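Local coordinates for protein 2-methyl-3-hydroxypyridine-5-carboxylic acid oxygenase (Mesorhizobium loti, PDB 3ALJ) that probably uses its bound FAD and molecular oxygen to oxygenate and open the pyridine ring of 2-methyl-3-hydroxypyridine-5-carboxylic acid, at residues S236-D241 with K263-D268; M202-P207 with E247-L252; T81-M86 with H193-N198. All coordinates share one frame; numbering follows the deposited sequence. Where two conformers were deposited one is given.

Interaction 1 (S236-D241 with K263-D268); sequences SSVPID and KTARYD
The hydroxyl of Y267 is gripped by the carbonyl oxygen of A228 and, weakly, by the backbone N of G178, which holds at its far end the ring that S236 lies over. The methylene of S236 makes a CH-pi contact, with CB 3.9 Å from the centroid of the Y267 ring and 25° off its normal, displaced toward the CE2 rim. S236 OG is engaged by the carbonyl oxygen of D232, so the residue offers its carbon, not its hydroxyl, to the ring.

The two segments run in nearly opposite directions. V238 stands over the backbone of 263-268: its CB is 3.3 Å from A265 O, and CG1, placed beside its own backbone N (chi1 -72°), is 3.9 Å from A265 CB and 3.7 Å from R266 C. P239, which follows a cis peptide bond, extends the packing to K263, with P239 CG 4.3 Å from K263 CA.

Within 263-268, R266 grips D268 side-on. R266 NE lies 3.0 Å from D268 OD1, close to the guanidinium plane, while R266 NH2 meets D268 OD2 at 3.2 Å from a more tilted position; R181 is a second charged partner of that oxygen. The polar ends thus bond away from the interface, and the 236-241 loop rests on 263-267 by packing, chiefly of V238 on A265 and of S236 over the Y267 ring.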
# COMPACT_ATOMS: atom_id res chain seq x y z
N SER A 236 -18.67 -10.35 9.32
CA SER A 236 -18.29 -9.90 7.94
C SER A 236 -19.33 -8.93 7.40
O SER A 236 -19.16 -8.43 6.25
CB SER A 236 -18.04 -11.11 7.06
OG SER A 236 -19.30 -11.79 6.80
N SER A 237 -20.41 -8.69 8.14
CA SER A 237 -21.48 -7.80 7.60
C SER A 237 -21.06 -6.40 7.47
O SER A 237 -20.35 -5.85 8.34
CB SER A 237 -22.71 -7.78 8.55
OG SER A 237 -23.29 -9.04 8.48
N VAL A 238 -21.58 -5.72 6.40
CA VAL A 238 -21.49 -4.29 6.25
C VAL A 238 -22.90 -3.74 5.93
O VAL A 238 -23.61 -4.40 5.20
CB VAL A 238 -20.52 -3.82 5.11
CG1 VAL A 238 -19.03 -4.07 5.58
CG2 VAL A 238 -20.87 -4.54 3.73
N PRO A 239 -23.26 -2.58 6.48
CA PRO A 239 -22.59 -1.79 7.50
C PRO A 239 -22.41 -2.70 8.74
O PRO A 239 -23.03 -3.74 8.84
CB PRO A 239 -23.56 -0.62 7.76
CG PRO A 239 -24.62 -0.70 6.69
CD PRO A 239 -24.64 -2.08 6.12
N ILE A 240 -21.48 -2.30 9.63
CA ILE A 240 -21.03 -3.30 10.64
C ILE A 240 -22.18 -3.73 11.58
O ILE A 240 -23.05 -2.89 11.87
CB ILE A 240 -19.77 -2.82 11.46
CG1 ILE A 240 -20.05 -1.57 12.31
CG2 ILE A 240 -18.58 -2.56 10.51
CD1 ILE A 240 -19.15 -1.46 13.56
N ASP A 241 -22.15 -4.97 12.04
CA ASP A 241 -23.09 -5.47 13.06
C ASP A 241 -22.52 -4.97 14.39
O ASP A 241 -21.52 -5.50 14.88
CB ASP A 241 -23.06 -6.97 12.95
CG ASP A 241 -24.06 -7.67 13.88
OD1 ASP A 241 -24.06 -7.29 15.05
OD2 ASP A 241 -24.69 -8.65 13.44
N LYS A 263 -22.28 3.77 5.91
CA LYS A 263 -23.03 2.93 4.99
C LYS A 263 -22.16 2.61 3.76
O LYS A 263 -22.54 1.81 2.97
CB LYS A 263 -24.28 3.69 4.51
CG LYS A 263 -23.97 5.15 4.24
CD LYS A 263 -23.61 5.82 5.55
CE LYS A 263 -22.80 7.06 5.47
NZ LYS A 263 -21.39 6.91 5.11
N THR A 264 -21.01 3.27 3.63
CA THR A 264 -20.04 3.06 2.55
C THR A 264 -19.05 1.90 2.87
O THR A 264 -18.25 1.54 2.00
CB THR A 264 -19.15 4.35 2.42
OG1 THR A 264 -18.73 4.79 3.76
CG2 THR A 264 -19.93 5.50 1.77
N ALA A 265 -19.08 1.36 4.12
CA ALA A 265 -18.22 0.24 4.51
C ALA A 265 -18.27 -0.95 3.58
O ALA A 265 -19.33 -1.39 3.16
CB ALA A 265 -18.65 -0.22 5.96
N ARG A 266 -17.08 -1.51 3.32
CA ARG A 266 -17.05 -2.69 2.46
C ARG A 266 -16.25 -3.81 3.21
O ARG A 266 -15.28 -3.47 3.92
CB ARG A 266 -16.30 -2.41 1.16
CG ARG A 266 -17.13 -1.49 0.20
CD ARG A 266 -16.32 -1.38 -1.22
NE ARG A 266 -14.91 -1.13 -0.93
CZ ARG A 266 -14.42 0.05 -0.53
NH1 ARG A 266 -15.22 1.13 -0.54
NH2 ARG A 266 -13.12 0.16 -0.16
N TYR A 267 -16.60 -5.04 2.89
CA TYR A 267 -15.78 -6.22 3.27
C TYR A 267 -14.85 -6.52 2.10
O TYR A 267 -15.31 -7.29 1.15
CB TYR A 267 -16.70 -7.38 3.66
CG TYR A 267 -15.98 -8.60 4.20
CD1 TYR A 267 -15.67 -9.69 3.37
CD2 TYR A 267 -15.62 -8.66 5.53
CE1 TYR A 267 -15.00 -10.79 3.83
CE2 TYR A 267 -14.96 -9.75 6.05
CZ TYR A 267 -14.67 -10.86 5.22
OH TYR A 267 -14.03 -11.99 5.67
N ASP A 268 -13.67 -5.98 2.09
CA ASP A 268 -12.70 -6.08 0.93
C ASP A 268 -11.85 -7.34 1.14
O ASP A 268 -11.51 -7.70 2.23
CB ASP A 268 -11.76 -4.89 0.85
CG ASP A 268 -12.49 -3.59 0.48
OD1 ASP A 268 -13.38 -3.69 -0.39
OD2 ASP A 268 -12.04 -2.58 1.06

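Interaction 2 (M202-P207 with E247-L252)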
# COMPACT_ATOMS: atom_id res chain seq x y z
N MET A 202 -5.59 -6.16 18.05
CA MET A 202 -6.39 -6.84 19.08
C MET A 202 -6.97 -8.13 18.52
O MET A 202 -7.98 -8.17 17.80
CB MET A 202 -7.56 -5.94 19.51
CG MET A 202 -7.10 -4.55 19.95
SD MET A 202 -8.53 -3.46 20.04
CE MET A 202 -7.90 -2.03 20.98
N TRP A 203 -6.27 -9.24 18.81
CA TRP A 203 -6.68 -10.57 18.28
C TRP A 203 -7.56 -11.33 19.27
O TRP A 203 -7.41 -11.25 20.53
CB TRP A 203 -5.44 -11.44 18.16
CG TRP A 203 -4.55 -11.07 16.95
CD1 TRP A 203 -3.63 -10.06 16.86
CD2 TRP A 203 -4.51 -11.77 15.72
NE1 TRP A 203 -3.03 -10.15 15.61
CE2 TRP A 203 -3.56 -11.19 14.89
CE3 TRP A 203 -5.25 -12.86 15.21
CZ2 TRP A 203 -3.30 -11.64 13.58
CZ3 TRP A 203 -4.98 -13.33 13.91
CH2 TRP A 203 -4.04 -12.73 13.12
N ASN A 204 -8.45 -12.16 18.70
CA ASN A 204 -9.17 -13.17 19.49
C ASN A 204 -9.43 -14.35 18.60
O ASN A 204 -9.77 -14.16 17.44
CB ASN A 204 -10.56 -12.65 19.94
CG ASN A 204 -10.48 -11.45 20.81
OD1 ASN A 204 -10.38 -11.55 22.09
ND2 ASN A 204 -10.58 -10.25 20.27
N PHE A 205 -9.31 -15.54 19.20
CA PHE A 205 -9.86 -16.77 18.60
C PHE A 205 -11.04 -17.27 19.38
O PHE A 205 -11.77 -18.09 18.80
CB PHE A 205 -8.75 -17.81 18.51
CG PHE A 205 -7.57 -17.38 17.70
CD1 PHE A 205 -7.72 -17.06 16.35
CD2 PHE A 205 -6.34 -17.21 18.24
CE1 PHE A 205 -6.53 -16.61 15.60
CE2 PHE A 205 -5.22 -16.82 17.51
CZ PHE A 205 -5.33 -16.54 16.20
N TRP A 206 -11.20 -16.91 20.64
CA TRP A 206 -12.29 -17.36 21.47
C TRP A 206 -12.95 -16.14 22.02
O TRP A 206 -12.26 -15.20 22.39
CB TRP A 206 -11.73 -18.30 22.63
CG TRP A 206 -12.82 -18.76 23.56
CD1 TRP A 206 -13.54 -19.94 23.41
CD2 TRP A 206 -13.42 -18.03 24.63
NE1 TRP A 206 -14.46 -20.00 24.41
CE2 TRP A 206 -14.48 -18.85 25.13
CE3 TRP A 206 -13.14 -16.86 25.24
CZ2 TRP A 206 -15.24 -18.49 26.24
CZ3 TRP A 206 -13.96 -16.44 26.38
CH2 TRP A 206 -15.01 -17.27 26.81
N PRO A 207 -14.29 -16.09 22.15
CA PRO A 207 -15.26 -17.15 21.84
C PRO A 207 -15.61 -17.17 20.35
O PRO A 207 -16.25 -18.13 19.92
CB PRO A 207 -16.50 -16.73 22.68
CG PRO A 207 -16.43 -15.19 22.71
CD PRO A 207 -14.89 -14.92 22.84
N GLU A 247 -19.43 -6.56 21.56
CA GLU A 247 -19.32 -7.68 22.51
C GLU A 247 -17.85 -8.07 22.73
O GLU A 247 -17.47 -8.36 23.88
CB GLU A 247 -20.12 -8.89 22.04
CG GLU A 247 -19.89 -10.09 22.97
CD GLU A 247 -20.69 -11.34 22.57
OE1 GLU A 247 -20.84 -11.64 21.33
OE2 GLU A 247 -21.18 -12.00 23.54
N MET A 248 -17.05 -8.12 21.65
CA MET A 248 -15.68 -8.61 21.83
C MET A 248 -14.68 -7.49 21.94
O MET A 248 -13.61 -7.78 22.39
CB MET A 248 -15.31 -9.69 20.73
CG MET A 248 -15.80 -11.33 21.14
SD MET A 248 -15.46 -12.17 19.70
CE MET A 248 -13.70 -12.33 20.09
N PHE A 249 -15.08 -6.24 21.75
CA PHE A 249 -14.18 -5.09 21.92
C PHE A 249 -14.92 -3.97 22.62
O PHE A 249 -15.06 -2.85 22.11
CB PHE A 249 -13.67 -4.60 20.56
CG PHE A 249 -13.04 -5.74 19.74
CD1 PHE A 249 -13.83 -6.60 18.96
CD2 PHE A 249 -11.62 -5.99 19.71
CE1 PHE A 249 -13.31 -7.66 18.25
CE2 PHE A 249 -11.05 -7.05 18.96
CZ PHE A 249 -11.88 -7.92 18.23
N PRO A 250 -15.32 -4.30 23.87
CA PRO A 250 -16.22 -3.31 24.50
C PRO A 250 -15.57 -2.02 24.83
O PRO A 250 -16.20 -0.97 24.84
CB PRO A 250 -16.72 -4.10 25.76
CG PRO A 250 -15.57 -5.05 26.06
CD PRO A 250 -15.22 -5.59 24.61
N PHE A 251 -14.25 -2.02 25.02
CA PHE A 251 -13.46 -0.86 25.30
C PHE A 251 -13.36 0.13 24.10
O PHE A 251 -12.88 1.29 24.25
CB PHE A 251 -12.08 -1.28 25.78
CG PHE A 251 -11.57 -2.44 25.01
CD1 PHE A 251 -11.70 -3.73 25.54
CD2 PHE A 251 -11.03 -2.28 23.73
CE1 PHE A 251 -11.36 -4.87 24.77
CE2 PHE A 251 -10.67 -3.41 22.97
CZ PHE A 251 -10.83 -4.68 23.45
N LEU A 252 -13.76 -0.37 22.90
CA LEU A 252 -13.85 0.56 21.72
C LEU A 252 -15.27 0.97 21.36
O LEU A 252 -15.47 1.56 20.31
CB LEU A 252 -13.20 -0.18 20.46
CG LEU A 252 -11.70 -0.44 20.54
CD1 LEU A 252 -11.21 -0.98 19.16
CD2 LEU A 252 -11.06 0.89 20.79
O HOH W 1 -10.57 -8.04 22.08
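The ring of F249 meets M202 and N204 from segment 202-207: M202 O lies at its edge, near the ring plane, 3.5 Å from CE2, and the amide of N204 comes in obliquely, with ND2 3.4 Å from F249 CZ and the amide plane turned 79° from the ring. F251 has the CA of F249 over one face, offset toward the rim, while M202 SD and a water lie at its edge.

M202 and F251 make a Met-aromatic contact, with M202 SD 3.6 Å from F251 CE2. The thioether gets there because the M202 chain is extended beyond CG (chi2 166°), which also brings it tip to tip with L252, M202 SD standing 3.8 Å from L252 CD1. Nearer the backbone, M202 CB packs 3.7 Å from F249 CE2.

The same water links the two segments, accepting from N204 ND2 at 2.9 Å and lying 3.1 Å from M248 O. With an alanine in place of F249, the M202 carbonyl and CB and the N204 amide would probably lose the ring they rest against, opening a gap between the end of strand 199-203 and the turn after helix 242-248. Sulfur and aromatic rings therefore fill this buried seam, and a water bridges the N204 amide and the M248 carbonyl within it.

Interaction 3 (T81-M86 with H193-N198)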
# COMPACT_ATOMS: atom_id res chain seq x y z
N THR A 81 4.12 3.10 20.40
CA THR A 81 4.46 1.72 20.32
C THR A 81 3.46 0.98 19.40
O THR A 81 2.33 1.46 19.21
CB THR A 81 4.48 1.03 21.72
OG1 THR A 81 5.14 -0.27 21.53
CG2 THR A 81 3.22 0.93 22.38
N TYR A 82 3.97 -0.12 18.83
CA TYR A 82 3.08 -1.09 18.13
C TYR A 82 2.84 -2.23 19.12
O TYR A 82 3.71 -3.03 19.44
CB TYR A 82 3.81 -1.54 16.88
CG TYR A 82 2.99 -2.34 15.93
CD1 TYR A 82 2.31 -3.53 16.36
CD2 TYR A 82 2.87 -1.94 14.58
CE1 TYR A 82 1.56 -4.28 15.39
CE2 TYR A 82 2.16 -2.70 13.65
CZ TYR A 82 1.52 -3.82 14.07
OH TYR A 82 0.84 -4.65 13.16
N GLU A 83 1.57 -2.21 19.65
CA GLU A 83 1.17 -3.15 20.71
C GLU A 83 0.30 -4.30 20.10
O GLU A 83 -0.45 -4.04 19.17
CB GLU A 83 0.45 -2.39 21.80
CG GLU A 83 0.01 -3.28 22.95
CD GLU A 83 -0.57 -2.48 24.13
OE1 GLU A 83 -0.95 -1.31 23.95
OE2 GLU A 83 -0.77 -3.12 25.18
N THR A 84 0.44 -5.50 20.61
CA THR A 84 -0.41 -6.62 20.25
C THR A 84 -1.14 -7.13 21.44
O THR A 84 -0.48 -7.33 22.54
CB THR A 84 0.48 -7.71 19.65
OG1 THR A 84 1.13 -7.17 18.51
CG2 THR A 84 -0.35 -8.90 19.10
N TRP A 85 -2.45 -7.36 21.30
CA TRP A 85 -3.23 -8.10 22.34
C TRP A 85 -3.67 -9.45 21.81
O TRP A 85 -4.03 -9.57 20.64
CB TRP A 85 -4.48 -7.33 22.75
CG TRP A 85 -4.22 -6.01 23.46
CD1 TRP A 85 -3.05 -5.44 23.79
CD2 TRP A 85 -5.32 -5.11 23.87
NE1 TRP A 85 -3.32 -4.22 24.43
CE2 TRP A 85 -4.68 -3.99 24.50
CE3 TRP A 85 -6.74 -5.16 23.76
CZ2 TRP A 85 -5.42 -2.90 25.01
CZ3 TRP A 85 -7.49 -4.06 24.30
CH2 TRP A 85 -6.81 -2.96 24.85
N MET A 86 -3.76 -10.41 22.71
CA MET A 86 -4.43 -11.69 22.45
C MET A 86 -5.45 -11.89 23.53
O MET A 86 -5.07 -11.89 24.74
CB MET A 86 -3.44 -12.86 22.48
CG MET A 86 -4.20 -14.24 22.44
SD MET A 86 -5.29 -14.44 20.97
CE MET A 86 -4.05 -14.45 19.80
N HIS A 193 -9.33 5.58 30.28
CA HIS A 193 -7.98 5.24 30.58
C HIS A 193 -7.42 4.22 29.59
O HIS A 193 -8.12 3.28 29.25
CB HIS A 193 -7.97 4.66 31.99
CG HIS A 193 -6.66 4.13 32.42
ND1 HIS A 193 -5.66 4.95 32.87
CD2 HIS A 193 -6.18 2.86 32.46
CE1 HIS A 193 -4.60 4.21 33.14
NE2 HIS A 193 -4.90 2.95 32.93
N GLY A 194 -6.18 4.45 29.19
CA GLY A 194 -5.53 3.43 28.27
C GLY A 194 -4.39 4.08 27.59
O GLY A 194 -3.96 5.17 27.94
N GLU A 195 -3.85 3.42 26.54
CA GLU A 195 -2.69 3.92 25.70
C GLU A 195 -3.24 4.04 24.31
O GLU A 195 -2.89 3.30 23.38
CB GLU A 195 -1.52 3.00 25.75
CG GLU A 195 -0.98 2.94 27.18
CD GLU A 195 0.22 2.03 27.33
OE1 GLU A 195 0.89 1.59 26.33
OE2 GLU A 195 0.61 1.85 28.50
N TRP A 196 -4.16 4.99 24.17
CA TRP A 196 -4.98 5.13 22.95
C TRP A 196 -4.27 5.83 21.79
O TRP A 196 -4.93 5.98 20.77
CB TRP A 196 -6.33 5.75 23.31
CG TRP A 196 -7.06 4.91 24.31
CD1 TRP A 196 -7.47 5.35 25.55
CD2 TRP A 196 -7.54 3.56 24.20
NE1 TRP A 196 -8.17 4.35 26.19
CE2 TRP A 196 -8.13 3.20 25.42
CE3 TRP A 196 -7.36 2.51 23.21
CZ2 TRP A 196 -8.76 1.93 25.63
CZ3 TRP A 196 -7.96 1.21 23.44
CH2 TRP A 196 -8.63 0.95 24.66
N ASP A 197 -3.04 6.24 21.97
CA ASP A 197 -2.21 6.65 20.83
C ASP A 197 -1.46 5.49 20.18
O ASP A 197 -0.84 5.69 19.13
CB ASP A 197 -1.28 7.78 21.24
CG ASP A 197 -2.02 9.05 21.61
OD1 ASP A 197 -3.12 9.31 21.16
OD2 ASP A 197 -1.33 9.82 22.37
N ASN A 198 -1.50 4.32 20.81
CA ASN A 198 -0.71 3.18 20.29
C ASN A 198 -1.46 2.63 19.03
O ASN A 198 -2.66 2.69 18.90
CB ASN A 198 -0.68 1.99 21.29
CG ASN A 198 0.14 2.24 22.56
OD1 ASN A 198 0.18 1.33 23.46
ND2 ASN A 198 0.71 3.38 22.68
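A type I beta turn, E195 to N198, leads into strand 199-203 and here packs against the neighbouring parallel strand 82-86 of the large mixed sheet. The turn is closed by N198 N donating to E195 O at 3.1 Å. N198 then lies beside the start of the other segment, its CB 3.7 Å from T81 O, while the methyl of T81 sits across its amide group.

E83 reaches toward the turn with CG anti to the backbone N (chi1 -179°) and the chain extended beyond it. Its carboxylate comes beside the side-chain end of N198 and close to a second carboxylate, with E83 OE1 4.2 Å from E195 OE1. Such like charges would be expected to repel, but K93 forms a salt bridge with E195 and probably eases the strain, and S90 OG bonds to E83 OE2. Farther along the strand the six-membered rings of two indoles approach obliquely, W85 CH2 standing 4.3 Å from W196 CH2.

W85 also helps to hold the E83 carboxylate: W85 NE1 donates to E83 OE2 at 2.9 Å with an N-H...O angle of 153°, the oxygen lying in the indole plane while the nitrogen sits above the carboxylate plane, 83° out of it.

All three contacts reach the seven-stranded mixed sheet. Interactions 2 and 3 are neighbours, their centres 14 Å apart, on the adjacent strands 199-203 and 82-86: W203 N is probably hydrogen-bonded to W85 O, and the rings of F251 and W85 meet edge-to-face. Interaction 1 lies at one edge strand, 267-275, its centre 18 Å from that of interaction 2 and 25 Å from that of interaction 3. Along the chain interaction 3 closes first; the segments of 1 and 2 then alternate, helix 242-248 running from the loop of one to the turn of the other. Together they fasten loops to the sheet at strands 82-86 and 199-203 and at its 267-275 edge, where the side chain of R266 is about 9 Å from the bound FAD.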